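TRNA uridine(34) acetyltransferase (Methanocaldococcus infernus, PDB 6IA8) catalyses formation of 5-carboxymethyluridine at the wobble uridine 34 of tRNAs, using acetyl-CoA and radical S-adenosylmethionine chemistry. Local coordinates at residues 120-125 against 130-135. Sequence-based numbering, arbitrary orientation. Where two conformers were deposited one is given.
Sequences ARIEQL and HPTDKI
Leu125 lies against His130 and Thr132, its CB 3.8 Å from CG2 of Thr132 and its branch CD2 3.9 Å from CD2 of the His130 ring. The leucine and histidine side chains run crosswise to one another, the methyl meeting the imidazole obliquely. Beside these van der Waals contacts the backbone closes the turn after the helix: N of His130 donates to O of Leu125 at 3.1 Å, a moderately bent bond (N-H...O 150°) with the donor tilted 32° from the carbonyl plane. CB of His130 rests on the same oxygen, 3.6 Å away.

One turn earlier, Ile122 reaches the loop and the strand with different branches. Its CG1 lies beside the backbone N (chi1 -72°), which leaves CG2 anti to that N and facing Thr132, 4.0 Å from OG1, while CG1 carries CD1 to the Ile135 side chain. There the CD1 tip of Ile135 points at the flank of the Ile122 CG1-CD1 arm, 3.5 Å from CD1 of Ile122, closer than two methyls normally pack. Replacing Ile122 with alanine would probably leave the Ile135 methyl without this partner and open a gap beside Thr132.

Within the radical SAM core, the contact forms the buried turn of an alpha-to-beta connection, seating helix 114-127 against the start of strand 134-140 in the parallel sheet. Ile122 and Ile135 both also touch Met163 of helix 149-164 and His183, which hydrogen-bonds to O of Thr132, whereas Leu125 packs on Ala63 and Ile135 on Val65 of the neighbouring strand 63-68.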
ATOM      1  N   ALA A 120      17.800  13.413  -4.571  1.00 41.24           N
ATOM      2  CA  ALA A 120      17.767  13.483  -6.030  1.00 44.09           C
ATOM      3  C   ALA A 120      16.342  13.323  -6.567  1.00 50.49           C
ATOM      4  O   ALA A 120      15.949  13.980  -7.542  1.00 42.58           O
ATOM      5  CB  ALA A 120      18.702  12.422  -6.627  1.00 49.31           C
ATOM      6  N   ARG A 121      15.559  12.441  -5.952  1.00 40.46           N
ATOM      7  CA  ARG A 121      14.185  12.236  -6.393  1.00 42.44           C
ATOM      8  C   ARG A 121      13.336  13.476  -6.119  1.00 41.77           C
ATOM      9  O   ARG A 121      12.506  13.868  -6.947  1.00 48.28           O
ATOM     10  CB  ARG A 121      13.601  11.003  -5.694  1.00 37.31           C
ATOM     11  CG  ARG A 121      12.211  10.613  -6.179  1.00 48.61           C
ATOM     12  CD  ARG A 121      12.176  10.259  -7.656  1.00 55.64           C
ATOM     13  NE  ARG A 121      10.807  10.217  -8.169  1.00 62.56           N
ATOM     14  CZ  ARG A 121      10.496  10.226  -9.460  1.00 84.22           C
ATOM     15  NH1 ARG A 121      11.453  10.269 -10.373  1.00127.71           N
ATOM     16  NH2 ARG A 121       9.229  10.197  -9.838  1.00101.22           N
ATOM     17  N   ILE A 122      13.531  14.107  -4.962  1.00 40.43           N
ATOM     18  CA  ILE A 122      12.762  15.301  -4.626  1.00 38.85           C
ATOM     19  C   ILE A 122      13.075  16.424  -5.605  1.00 46.39           C
ATOM     20  O   ILE A 122      12.171  17.077  -6.139  1.00 50.29           O
ATOM     21  CB  ILE A 122      13.037  15.717  -3.171  1.00 41.04           C
ATOM     22  CG1 ILE A 122      12.368  14.708  -2.211  1.00 37.95           C
ATOM     23  CG2 ILE A 122      12.502  17.117  -2.902  1.00 43.96           C
ATOM     24  CD1 ILE A 122      12.866  14.828  -0.762  1.00 38.10           C
ATOM     25  N   GLU A 123      14.362  16.664  -5.865  0.51 49.35           N
ATOM     26  CA  GLU A 123      14.734  17.713  -6.808  0.51 47.86           C
ATOM     27  C   GLU A 123      14.200  17.410  -8.204  0.51 49.85           C
ATOM     28  O   GLU A 123      13.749  18.316  -8.913  0.51 54.58           O
ATOM     29  CB  GLU A 123      16.257  17.879  -6.832  0.51 44.92           C
ATOM     30  CG  GLU A 123      16.833  18.344  -5.499  0.51 49.84           C
ATOM     31  CD  GLU A 123      16.269  19.684  -5.056  0.51 49.15           C
ATOM     32  OE1 GLU A 123      16.347  20.656  -5.846  0.51 52.12           O
ATOM     33  OE2 GLU A 123      15.747  19.758  -3.926  0.51 52.46           O
ATOM     34  N   GLN A 124      14.274  16.146  -8.631  1.00 50.28           N
ATOM     35  CA  GLN A 124      13.746  15.768  -9.940  1.00 50.92           C
ATOM     36  C   GLN A 124      12.250  16.032 -10.034  1.00 60.54           C
ATOM     37  O   GLN A 124      11.761  16.473 -11.080  1.00 50.06           O
ATOM     38  CB  GLN A 124      14.074  14.297 -10.187  1.00 57.33           C
ATOM     39  CG  GLN A 124      13.402  13.640 -11.346  1.00 83.40           C
ATOM     40  CD  GLN A 124      13.602  12.126 -11.329  1.00117.95           C
ATOM     41  OE1 GLN A 124      12.746  11.368 -11.789  1.00142.97           O
ATOM     42  NE2 GLN A 124      14.733  11.681 -10.788  1.00101.86           N
ATOM     43  N   LEU A 125      11.511  15.790  -8.947  1.00 48.46           N
ATOM     44  CA  LEU A 125      10.076  16.054  -8.953  1.00 59.01           C
ATOM     45  C   LEU A 125       9.799  17.550  -8.937  1.00 55.26           C
ATOM     46  O   LEU A 125       8.889  18.027  -9.624  1.00 61.48           O
ATOM     47  CB  LEU A 125       9.405  15.366  -7.760  1.00 49.77           C
ATOM     48  CG  LEU A 125       9.297  13.839  -7.864  1.00 51.62           C
ATOM     49  CD1 LEU A 125       8.850  13.222  -6.539  1.00 48.25           C
ATOM     50  CD2 LEU A 125       8.358  13.415  -8.990  1.00 53.05           C
ATOM     51  N   HIS A 130       5.993  19.024  -9.733  1.00 63.90           N
ATOM     52  CA  HIS A 130       5.216  18.166  -8.856  1.00 57.69           C
ATOM     53  C   HIS A 130       5.410  18.594  -7.400  1.00 51.40           C
ATOM     54  O   HIS A 130       6.538  18.873  -6.974  1.00 55.97           O
ATOM     55  CB  HIS A 130       5.630  16.702  -9.013  1.00 70.84           C
ATOM     56  CG  HIS A 130       5.389  16.135 -10.377  1.00 87.37           C
ATOM     57  ND1 HIS A 130       5.281  16.917 -11.508  1.00 85.49           N
ATOM     58  CD2 HIS A 130       5.235  14.855 -10.791  1.00 86.93           C
ATOM     59  CE1 HIS A 130       5.070  16.145 -12.558  1.00 82.93           C
ATOM     60  NE2 HIS A 130       5.037  14.889 -12.150  1.00 89.83           N
ATOM     61  N   PRO A 131       4.330  18.663  -6.618  1.00 48.40           N
ATOM     62  CA  PRO A 131       4.486  19.017  -5.204  1.00 56.26           C
ATOM     63  C   PRO A 131       5.294  17.959  -4.476  1.00 52.23           C
ATOM     64  O   PRO A 131       5.227  16.767  -4.791  1.00 46.63           O
ATOM     65  CB  PRO A 131       3.046  19.081  -4.680  1.00 71.96           C
ATOM     66  CG  PRO A 131       2.243  18.262  -5.653  1.00 69.31           C
ATOM     67  CD  PRO A 131       2.914  18.468  -6.991  1.00 53.39           C
ATOM     68  N   THR A 132       6.075  18.413  -3.493  1.00 43.02           N
ATOM     69  CA  THR A 132       6.866  17.508  -2.665  1.00 40.51           C
ATOM     70  C   THR A 132       6.735  17.833  -1.180  1.00 42.62           C
ATOM     71  O   THR A 132       7.595  17.440  -0.389  1.00 38.95           O
ATOM     72  CB  THR A 132       8.338  17.547  -3.081  1.00 43.22           C
ATOM     73  OG1 THR A 132       8.852  18.868  -2.869  1.00 45.52           O
ATOM     74  CG2 THR A 132       8.488  17.174  -4.555  1.00 46.58           C
ATOM     75  N   ASP A 133       5.682  18.544  -0.777  1.00 44.68           N
ATOM     76  CA  ASP A 133       5.494  18.815   0.641  1.00 48.50           C
ATOM     77  C   ASP A 133       5.034  17.572   1.393  1.00 39.23           C
ATOM     78  O   ASP A 133       5.224  17.496   2.607  1.00 42.85           O
ATOM     79  CB  ASP A 133       4.495  19.964   0.827  1.00 47.76           C
ATOM     80  CG  ASP A 133       3.166  19.715   0.111  1.00 65.34           C
ATOM     81  OD1 ASP A 133       3.184  19.478  -1.110  1.00 64.92           O
ATOM     82  OD2 ASP A 133       2.109  19.750   0.770  1.00 78.36           O
ATOM     83  N   LYS A 134       4.427  16.608   0.700  1.00 37.32           N
ATOM     84  CA  LYS A 134       4.026  15.326   1.266  1.00 40.70           C
ATOM     85  C   LYS A 134       4.731  14.205   0.510  1.00 40.29           C
ATOM     86  O   LYS A 134       4.601  14.098  -0.720  1.00 36.75           O
ATOM     87  CB  LYS A 134       2.503  15.132   1.171  1.00 47.72           C
ATOM     88  CG  LYS A 134       1.682  16.167   1.875  1.00 64.80           C
ATOM     89  CD  LYS A 134       0.191  15.778   1.835  1.00 76.76           C
ATOM     90  CE  LYS A 134      -0.705  16.903   2.316  1.00103.61           C
ATOM     91  NZ  LYS A 134      -0.821  17.987   1.305  1.00138.11           N
ATOM     92  N   ILE A 135       5.445  13.351   1.238  1.00 34.13           N
ATOM     93  CA  ILE A 135       6.258  12.309   0.626  1.00 33.75           C
ATOM     94  C   ILE A 135       5.869  10.942   1.174  1.00 35.00           C
ATOM     95  O   ILE A 135       5.800  10.745   2.391  1.00 33.69           O
ATOM     96  CB  ILE A 135       7.757  12.583   0.859  1.00 36.86           C
ATOM     97  CG1 ILE A 135       8.207  13.799   0.006  1.00 40.37           C
ATOM     98  CG2 ILE A 135       8.584  11.338   0.507  1.00 39.01           C
ATOM     99  CD1 ILE A 135       9.597  14.267   0.318  1.00 54.81           C
TER